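Long-range contacts in MGS-M4 (Unidentified, PDB 4Q3M), which is probably an NAD(P)H-dependent oxidoreductase of the aldo-keto reductase family, built as a TIM barrel, whose natural substrate is unknown: residues 13-18 against 37-42; 73-78 against 104-109; 98-103 against 128-133. All blocks are in the same frame, centred on the assembly; numbering follows the deposited sequence.

How the interactions relate
From the N terminus, interaction 1 comes first: segment 13-18 meets 37-42 once helix 26-37 has brought the chain back, joining strands 17-18 and 41-43 of the barrel. That loop is closed before the others open. Interaction 2 then ties the end of strand 69-74 to that of strand 102-105 across helix 81-94. Interaction 3 starts inside that loop, at 98-103, and closes beyond it at 128-133, after helix 111-126; the two therefore cross and share strand 102-105. They also touch, with Leu-74 CB 3.4 Å from Tyr-103 OH. Interactions 1 and 2, centres about 22 Å apart, lie on opposite sides of the chain's centre but belong to one parallel sheet.

Interaction 1 (13-18 against 37-42); sequences PIIGLG and GGYRHI
His-41 packs into the bend of 13-18, and this is the dense part of the contact. Its CB lies 3.6 Å from Pro-13 CB. With CG anti to the backbone N (chi1 178°), the imidazole is laid against the 13-16 backbone, and the one N-H of ND1 is shared, weakly, between two carbonyls: Pro-13 O at 3.3 Å and Ile-15 O, in the ring plane, at 3.5 Å. Gly-16 suits its place because the ring takes up the room beside its CA. Next to it, Leu-17 N donates to His-41 O (2.8 Å, 158°), joining strands 17-18 and 41-43 as parallel neighbours of the TIM barrel; helix 26-37 makes the crossover of this beta-alpha-beta unit. Leu-17 CB meets Ile-42 CD1 at 4.0 Å on the side covered by helix 26-37, while Tyr-39 turns its ring edge to the Gly-16 backbone and bonds Ile-237 O through OH. Packing is looser toward solvent, where Pro-13 and Arg-40 are partly exposed. Pro-13 CG rests 3.7 Å from Arg-40 O, but the arginine chain leads away from 13-18. Its NH1 folds back to Tyr-39 O, 2.8 Å away and above the carbonyl plane.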
loop_
_atom_site.group_PDB
_atom_site.type_symbol
_atom_site.label_atom_id
_atom_site.label_comp_id
_atom_site.label_asym_id
_atom_site.label_seq_id
_atom_site.Cartn_x
_atom_site.Cartn_y
_atom_site.Cartn_z
ATOM N N PRO A 13 24.255 11.533 6.378
ATOM C CA PRO A 13 23.684 12.112 7.600
ATOM C C PRO A 13 22.285 11.569 7.874
ATOM O O PRO A 13 21.398 11.707 7.031
ATOM C CB PRO A 13 23.647 13.610 7.293
ATOM C CG PRO A 13 24.765 13.810 6.328
ATOM C CD PRO A 13 24.787 12.569 5.476
ATOM N N ILE A 14 22.103 10.954 9.037
ATOM C CA ILE A 14 20.864 10.250 9.355
ATOM C C ILE A 14 19.669 11.200 9.431
ATOM O O ILE A 14 18.519 10.768 9.352
ATOM C CB ILE A 14 20.993 9.469 10.684
ATOM C CG1 ILE A 14 19.986 8.316 10.733
ATOM C CG2 ILE A 14 20.840 10.398 11.879
ATOM C CD1 ILE A 14 20.128 7.430 11.948
ATOM N N ILE A 15 19.944 12.492 9.575
ATOM C CA ILE A 15 18.891 13.496 9.537
ATOM C C ILE A 15 19.169 14.493 8.416
ATOM O O ILE A 15 20.323 14.740 8.063
ATOM C CB ILE A 15 18.752 14.239 10.886
ATOM C CG1 ILE A 15 17.418 14.989 10.951
ATOM C CG2 ILE A 15 19.929 15.178 11.120
ATOM C CD1 ILE A 15 17.222 15.773 12.223
ATOM N N GLY A 16 18.106 15.046 7.845
ATOM C CA GLY A 16 18.235 16.023 6.782
ATOM C C GLY A 16 16.983 16.861 6.632
ATOM O O GLY A 16 15.920 16.501 7.136
ATOM N N LEU A 17 17.109 17.986 5.938
ATOM C CA LEU A 17 15.969 18.860 5.701
ATOM C C LEU A 17 15.153 18.393 4.503
ATOM O O LEU A 17 15.696 18.139 3.428
ATOM C CB LEU A 17 16.427 20.303 5.482
ATOM C CG LEU A 17 15.308 21.269 5.084
ATOM C CD1 LEU A 17 14.291 21.409 6.207
ATOM C CD2 LEU A 17 15.869 22.623 4.683
ATOM N N GLY A 18 13.845 18.276 4.698
ATOM C CA GLY A 18 12.945 17.955 3.609
ATOM C C GLY A 18 12.450 19.222 2.940
ATOM O O GLY A 18 12.130 20.203 3.610
ATOM N N GLY A 37 21.726 25.846 11.220
ATOM C CA GLY A 37 21.297 25.137 12.411
ATOM C C GLY A 37 22.108 23.887 12.696
ATOM O O GLY A 37 22.118 23.389 13.821
ATOM N N GLY A 38 22.787 23.376 11.674
ATOM C CA GLY A 38 23.626 22.203 11.836
ATOM C C GLY A 38 23.356 21.109 10.822
ATOM O O GLY A 38 24.052 20.092 10.801
ATOM N N TYR A 39 22.342 21.309 9.985
ATOM C CA TYR A 39 22.013 20.347 8.939
ATOM C C TYR A 39 23.154 20.206 7.939
ATOM O O TYR A 39 23.758 21.197 7.532
ATOM C CB TYR A 39 20.736 20.759 8.202
ATOM C CG TYR A 39 19.452 20.521 8.965
ATOM C CD1 TYR A 39 19.073 21.356 10.007
ATOM C CD2 TYR A 39 18.607 19.470 8.629
ATOM C CE1 TYR A 39 17.895 21.150 10.697
ATOM C CE2 TYR A 39 17.427 19.253 9.316
ATOM C CZ TYR A 39 17.077 20.096 10.350
ATOM O OH TYR A 39 15.904 19.887 11.040
ATOM N N ARG A 40 23.446 18.970 7.553
ATOM C CA ARG A 40 24.435 18.702 6.514
ATOM C C ARG A 40 23.842 17.772 5.464
ATOM O O ARG A 40 24.564 17.100 4.727
ATOM C CB ARG A 40 25.706 18.098 7.114
ATOM C CG ARG A 40 26.505 19.066 7.976
ATOM C CD ARG A 40 26.906 20.302 7.186
ATOM N NE ARG A 40 27.730 21.218 7.972
ATOM C CZ ARG A 40 27.247 22.197 8.729
ATOM N NH1 ARG A 40 25.937 22.393 8.808
ATOM N NH2 ARG A 40 28.072 22.982 9.408
ATOM N N HIS A 41 22.515 17.747 5.403
ATOM C CA HIS A 41 21.794 16.882 4.478
ATOM C C HIS A 41 20.550 17.592 3.950
ATOM O O HIS A 41 19.683 18.000 4.721
ATOM C CB HIS A 41 21.417 15.568 5.168
ATOM C CG HIS A 41 20.624 14.630 4.309
ATOM N ND1 HIS A 41 19.890 13.588 4.833
ATOM C CD2 HIS A 41 20.458 14.570 2.966
ATOM C CE1 HIS A 41 19.300 12.930 3.852
ATOM N NE2 HIS A 41 19.628 13.506 2.709
ATOM N N ILE A 42 20.476 17.744 2.632
ATOM C CA ILE A 42 19.335 18.393 1.995
ATOM C C ILE A 42 18.672 17.450 0.995
ATOM O O ILE A 42 19.346 16.846 0.159
ATOM C CB ILE A 42 19.749 19.691 1.275
ATOM C CG1 ILE A 42 20.542 20.600 2.217
ATOM C CG2 ILE A 42 18.526 20.416 0.736
ATOM C CD1 ILE A 42 19.726 21.155 3.364
#

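Interaction 2 (73-78 against 104-109); sequences KLWNTD and LIHWFK
The His-106 ring lies between Lys-73 and Trp-75 at the C-terminal ends of two parallel TIM-barrel strands, where aldo-keto reductases carry their active site. Lys-73 CD sits over the centre of one face, 3.8 Å from the ring centroid and 2° off the normal, a CH-pi contact suited to its aliphatic chain. Trp-75 brings the edge of its six-membered ring against the opposite face, offset, with the planes at 80°. Water 1, in the imidazole plane, is 3.0 Å from His-106 ND1 and weakly bonded to Lys-73 O. Backbone bonds set these groups side by side: Leu-74 N to Leu-104 O at 2.8 Å, His-106 N to Leu-74 O at 3.2 Å. Farther out, the Lys-73 chain, extended to CE and bent only at chi4 (69°), ends in a salt bridge with Asp-43; Asp-43, Lys-73 and His-106 are consistent with three of the family's Asp-Tyr-Lys-His tetrad. Trp-75 CZ3 lies 3.6 Å from Trp-107 CD1, completing an aromatic cluster. Asn-76 stands across the Trp-107 ring edge, its ND2 bonded to the carbonyl of Tyr-274; Lys-109 NZ bonds Val-272 O and the same carbonyl. Water 2 accepts Trp-107 N-H and lies 2.8 Å from Asn-76 OD1.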
loop_
_atom_site.group_PDB
_atom_site.type_symbol
_atom_site.label_atom_id
_atom_site.label_comp_id
_atom_site.label_asym_id
_atom_site.label_seq_id
_atom_site.Cartn_x
_atom_site.Cartn_y
_atom_site.Cartn_z
ATOM N N LYS A 73 15.833 13.709 -6.925
ATOM C CA LYS A 73 15.149 12.542 -7.462
ATOM C C LYS A 73 14.770 12.732 -8.919
ATOM O O LYS A 73 14.632 13.856 -9.401
ATOM C CB LYS A 73 13.898 12.233 -6.641
ATOM C CG LYS A 73 14.115 12.311 -5.142
ATOM C CD LYS A 73 12.853 11.973 -4.375
ATOM C CE LYS A 73 13.035 12.239 -2.891
ATOM N NZ LYS A 73 13.152 13.695 -2.593
ATOM N N LEU A 74 14.591 11.616 -9.612
ATOM C CA LEU A 74 14.189 11.646 -11.005
ATOM C C LEU A 74 12.679 11.433 -11.096
ATOM O O LEU A 74 12.153 10.477 -10.529
ATOM C CB LEU A 74 14.918 10.570 -11.795
ATOM C CG LEU A 74 14.241 10.322 -13.134
ATOM C CD1 LEU A 74 14.870 11.245 -14.143
ATOM C CD2 LEU A 74 14.344 8.898 -13.559
ATOM N N TRP A 75 11.983 12.315 -11.807
ATOM C CA TRP A 75 10.525 12.249 -11.866
ATOM C C TRP A 75 10.023 11.197 -12.859
ATOM O O TRP A 75 10.737 10.810 -13.785
ATOM C CB TRP A 75 9.949 13.624 -12.211
ATOM C CG TRP A 75 8.455 13.690 -12.155
ATOM C CD1 TRP A 75 7.612 14.019 -13.175
ATOM C CD2 TRP A 75 7.623 13.401 -11.024
ATOM N NE1 TRP A 75 6.307 13.963 -12.747
ATOM C CE2 TRP A 75 6.287 13.584 -11.431
ATOM C CE3 TRP A 75 7.878 13.007 -9.705
ATOM C CZ2 TRP A 75 5.210 13.389 -10.568
ATOM C CZ3 TRP A 75 6.807 12.814 -8.851
ATOM C CH2 TRP A 75 5.490 13.005 -9.286
ATOM N N ASN A 76 8.787 10.748 -12.646
ATOM C CA ASN A 76 8.169 9.673 -13.421
ATOM C C ASN A 76 8.237 9.852 -14.936
ATOM O O ASN A 76 8.464 8.892 -15.672
ATOM C CB ASN A 76 6.703 9.518 -13.008
ATOM C CG ASN A 76 6.531 9.367 -11.510
ATOM O OD1 ASN A 76 7.495 9.457 -10.749
ATOM N ND2 ASN A 76 5.295 9.143 -11.076
ATOM N N THR A 77 8.038 11.083 -15.397
ATOM C CA THR A 77 7.975 11.362 -16.828
ATOM C C THR A 77 9.324 11.203 -17.524
ATOM O O THR A 77 9.387 11.112 -18.750
ATOM C CB THR A 77 7.456 12.789 -17.097
ATOM O OG1 THR A 77 8.366 13.745 -16.539
ATOM C CG2 THR A 77 6.079 12.981 -16.480
ATOM N N ASP A 78 10.400 11.167 -16.746
ATOM C CA ASP A 78 11.740 11.117 -17.316
ATOM C C ASP A 78 12.366 9.726 -17.243
ATOM O O ASP A 78 13.545 9.558 -17.560
ATOM C CB ASP A 78 12.653 12.118 -16.607
ATOM C CG ASP A 78 12.268 13.557 -16.871
ATOM O OD1 ASP A 78 11.757 13.850 -17.971
ATOM O OD2 ASP A 78 12.482 14.398 -15.971
ATOM N N LEU A 104 17.700 9.318 -6.682
ATOM C CA LEU A 104 16.653 8.323 -6.471
ATOM C C LEU A 104 15.633 8.278 -7.603
ATOM O O LEU A 104 15.337 9.296 -8.230
ATOM C CB LEU A 104 15.922 8.596 -5.153
ATOM C CG LEU A 104 16.739 8.687 -3.864
ATOM C CD1 LEU A 104 15.839 9.065 -2.697
ATOM C CD2 LEU A 104 17.454 7.378 -3.584
ATOM N N ILE A 105 15.099 7.087 -7.856
ATOM C CA ILE A 105 13.918 6.940 -8.696
ATOM C C ILE A 105 12.702 7.250 -7.831
ATOM O O ILE A 105 12.462 6.577 -6.829
ATOM C CB ILE A 105 13.799 5.526 -9.296
ATOM C CG1 ILE A 105 15.082 5.152 -10.044
ATOM C CG2 ILE A 105 12.594 5.437 -10.219
ATOM C CD1 ILE A 105 15.055 3.767 -10.656
ATOM N N HIS A 106 11.943 8.272 -8.215
ATOM C CA HIS A 106 10.894 8.817 -7.356
ATOM C C HIS A 106 9.735 7.845 -7.132
ATOM O O HIS A 106 9.282 7.664 -6.003
ATOM C CB HIS A 106 10.367 10.128 -7.943
ATOM C CG HIS A 106 9.852 11.087 -6.916
ATOM N ND1 HIS A 106 9.912 12.454 -7.079
ATOM C CD2 HIS A 106 9.272 10.877 -5.710
ATOM C CE1 HIS A 106 9.390 13.045 -6.019
ATOM N NE2 HIS A 106 8.994 12.111 -5.174
ATOM N N TRP A 107 9.260 7.227 -8.208
ATOM C CA TRP A 107 8.156 6.273 -8.119
ATOM C C TRP A 107 8.391 5.060 -9.015
ATOM O O TRP A 107 9.186 5.113 -9.953
ATOM C CB TRP A 107 6.831 6.939 -8.500
ATOM C CG TRP A 107 6.397 8.044 -7.583
ATOM C CD1 TRP A 107 6.707 9.368 -7.692
ATOM C CD2 TRP A 107 5.553 7.923 -6.431
ATOM N NE1 TRP A 107 6.118 10.079 -6.675
ATOM C CE2 TRP A 107 5.403 9.215 -5.887
ATOM C CE3 TRP A 107 4.912 6.849 -5.806
ATOM C CZ2 TRP A 107 4.641 9.461 -4.746
ATOM C CZ3 TRP A 107 4.156 7.096 -4.673
ATOM C CH2 TRP A 107 4.027 8.391 -4.155
ATOM N N PHE A 108 7.689 3.970 -8.724
ATOM C CA PHE A 108 7.740 2.783 -9.569
ATOM C C PHE A 108 6.785 2.930 -10.748
ATOM O O PHE A 108 5.603 3.222 -10.569
ATOM C CB PHE A 108 7.402 1.527 -8.765
ATOM C CG PHE A 108 7.454 0.259 -9.570
ATOM C CD1 PHE A 108 8.665 -0.354 -9.845
ATOM C CD2 PHE A 108 6.290 -0.323 -10.046
ATOM C CE1 PHE A 108 8.716 -1.521 -10.584
ATOM C CE2 PHE A 108 6.335 -1.490 -10.785
ATOM C CZ PHE A 108 7.548 -2.091 -11.053
ATOM N N LYS A 109 7.306 2.733 -11.955
ATOM C CA LYS A 109 6.507 2.869 -13.169
ATOM C C LYS A 109 6.719 1.681 -14.101
ATOM O O LYS A 109 6.879 1.851 -15.308
ATOM C CB LYS A 109 6.853 4.172 -13.894
ATOM C CG LYS A 109 6.594 5.432 -13.082
ATOM C CD LYS A 109 5.108 5.737 -12.978
ATOM C CE LYS A 109 4.521 6.076 -14.341
ATOM N NZ LYS A 109 3.103 6.521 -14.242
HETATM O O HOH W 1 11.504 14.128 -9.064
HETATM O O HOH W 2 10.023 8.233 -11.029
#

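Interaction 3 (98-103 against 128-133); sequences DYIDLY and GKVKAI
Tyr-99 and Lys-131 cross at about a right angle where two adjoining segments lead into strands 102-105 and 133-136, parallel neighbours in the TIM barrel. The tyrosine's CG takes the crowded position between backbone N and carbonyl carbon (chi1 85°), and Lys-131, bent at chi2, brings CG to 3.9 Å from Tyr-99 CD1. The aliphatic part of the lysine does the touching, since NZ is too far from the ring for more than a weak cation-pi attraction; Arg-65 gives the same ring another cation-pi partner. Farther along, Val-130 CG1 lies 3.7 Å from Tyr-103 CB, a branched apolar group packing beside the root of the tyrosine, whose ring runs on to meet Phe-88 and Phe-121 of the surrounding helices. Leu-102 has its CG anti to the backbone N and brings CD1 to 3.7 Å from Ala-132 CB, whose small methyl leaves room for the leucine branch. The backbones themselves pair by Ile-100 N to Lys-129 O (2.8 Å) and Lys-131 N to Ile-100 O (3.0 Å). The pairing lapses at Asp-101, whose carboxylate is held by Arg-65, Val-70 N and Tyr-10 OH, and resumes with Tyr-103 N donating to Ala-132 O at 3.1 Å.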
loop_
_atom_site.group_PDB
_atom_site.type_symbol
_atom_site.label_atom_id
_atom_site.label_comp_id
_atom_site.label_asym_id
_atom_site.label_seq_id
_atom_site.Cartn_x
_atom_site.Cartn_y
_atom_site.Cartn_z
ATOM N N ASP A 98 28.104 19.825 -9.802
ATOM C CA ASP A 98 28.372 18.872 -10.879
ATOM C C ASP A 98 28.794 17.506 -10.332
ATOM O O ASP A 98 29.486 16.740 -11.004
ATOM C CB ASP A 98 29.400 19.421 -11.877
ATOM C CG ASP A 98 28.743 20.099 -13.086
ATOM O OD1 ASP A 98 27.525 20.369 -13.060
ATOM O OD2 ASP A 98 29.451 20.364 -14.079
ATOM N N TYR A 99 28.375 17.224 -9.100
ATOM C CA TYR A 99 28.247 15.856 -8.605
ATOM C C TYR A 99 27.133 15.848 -7.562
ATOM O O TYR A 99 26.960 16.818 -6.824
ATOM C CB TYR A 99 29.561 15.313 -8.019
ATOM C CG TYR A 99 29.826 15.652 -6.564
ATOM C CD1 TYR A 99 29.370 14.826 -5.539
ATOM C CD2 TYR A 99 30.564 16.775 -6.215
ATOM C CE1 TYR A 99 29.618 15.128 -4.211
ATOM C CE2 TYR A 99 30.820 17.082 -4.890
ATOM C CZ TYR A 99 30.345 16.256 -3.893
ATOM O OH TYR A 99 30.599 16.561 -2.574
ATOM N N ILE A 100 26.372 14.760 -7.512
ATOM C CA ILE A 100 25.256 14.645 -6.578
ATOM C C ILE A 100 25.493 13.482 -5.619
ATOM O O ILE A 100 25.939 12.414 -6.031
ATOM C CB ILE A 100 23.919 14.463 -7.328
ATOM C CG1 ILE A 100 23.543 15.759 -8.044
ATOM C CG2 ILE A 100 22.803 14.068 -6.376
ATOM C CD1 ILE A 100 22.302 15.659 -8.897
ATOM N N ASP A 101 25.206 13.697 -4.339
ATOM C CA ASP A 101 25.449 12.682 -3.320
ATOM C C ASP A 101 24.547 11.462 -3.496
ATOM O O ASP A 101 25.017 10.324 -3.457
ATOM C CB ASP A 101 25.258 13.277 -1.924
ATOM C CG ASP A 101 26.214 14.421 -1.645
ATOM O OD1 ASP A 101 27.352 14.153 -1.203
ATOM O OD2 ASP A 101 25.828 15.588 -1.867
ATOM N N LEU A 102 23.254 11.701 -3.690
ATOM C CA LEU A 102 22.294 10.614 -3.839
ATOM C C LEU A 102 21.252 10.929 -4.908
ATOM O O LEU A 102 20.701 12.028 -4.948
ATOM C CB LEU A 102 21.608 10.324 -2.503
ATOM C CG LEU A 102 20.553 9.215 -2.465
ATOM C CD1 LEU A 102 21.139 7.890 -2.925
ATOM C CD2 LEU A 102 19.966 9.087 -1.068
ATOM N N TYR A 103 20.991 9.957 -5.775
ATOM C CA TYR A 103 19.991 10.113 -6.826
ATOM C C TYR A 103 18.981 8.972 -6.751
ATOM O O TYR A 103 19.358 7.800 -6.753
ATOM C CB TYR A 103 20.659 10.159 -8.201
ATOM C CG TYR A 103 19.827 10.824 -9.274
ATOM C CD1 TYR A 103 19.153 12.011 -9.021
ATOM C CD2 TYR A 103 19.732 10.278 -10.546
ATOM C CE1 TYR A 103 18.395 12.628 -10.000
ATOM C CE2 TYR A 103 18.977 10.888 -11.534
ATOM C CZ TYR A 103 18.312 12.063 -11.254
ATOM O OH TYR A 103 17.560 12.674 -12.232
ATOM N N GLY A 128 31.156 8.807 -11.852
ATOM C CA GLY A 128 31.459 9.586 -10.665
ATOM C C GLY A 128 30.603 10.825 -10.486
ATOM O O GLY A 128 30.966 11.732 -9.737
ATOM N N LYS A 129 29.462 10.868 -11.169
ATOM C CA LYS A 129 28.563 12.013 -11.068
ATOM C C LYS A 129 27.563 11.843 -9.926
ATOM O O LYS A 129 27.003 12.822 -9.433
ATOM C CB LYS A 129 27.829 12.235 -12.392
ATOM C CG LYS A 129 28.735 12.721 -13.514
ATOM C CD LYS A 129 27.953 12.983 -14.791
ATOM C CE LYS A 129 28.862 13.502 -15.894
ATOM N NZ LYS A 129 28.119 13.737 -17.162
ATOM N N VAL A 130 27.337 10.601 -9.512
ATOM C CA VAL A 130 26.557 10.328 -8.309
ATOM C C VAL A 130 27.340 9.439 -7.351
ATOM O O VAL A 130 27.940 8.445 -7.758
ATOM C CB VAL A 130 25.199 9.667 -8.623
ATOM C CG1 VAL A 130 24.180 10.714 -9.012
ATOM C CG2 VAL A 130 25.344 8.629 -9.716
ATOM N N LYS A 131 27.330 9.808 -6.075
ATOM C CA LYS A 131 28.086 9.084 -5.063
ATOM C C LYS A 131 27.285 7.920 -4.493
ATOM O O LYS A 131 27.845 7.014 -3.874
ATOM C CB LYS A 131 28.511 10.033 -3.942
ATOM C CG LYS A 131 29.468 11.122 -4.395
ATOM C CD LYS A 131 30.702 10.520 -5.048
ATOM C CE LYS A 131 31.628 11.595 -5.590
ATOM N NZ LYS A 131 32.834 11.004 -6.235
ATOM N N ALA A 132 25.974 7.950 -4.708
ATOM C CA ALA A 132 25.094 6.883 -4.251
ATOM C C ALA A 132 23.808 6.859 -5.069
ATOM O O ALA A 132 23.252 7.907 -5.398
ATOM C CB ALA A 132 24.782 7.046 -2.771
ATOM N N ILE A 133 23.339 5.660 -5.399
ATOM C CA ILE A 133 22.109 5.509 -6.167
ATOM C C ILE A 133 21.103 4.636 -5.426
ATOM O O ILE A 133 21.476 3.680 -4.746
ATOM C CB ILE A 133 22.379 4.905 -7.560
ATOM C CG1 ILE A 133 23.201 3.620 -7.438
ATOM C CG2 ILE A 133 23.101 5.909 -8.444
ATOM C CD1 ILE A 133 23.467 2.937 -8.760
#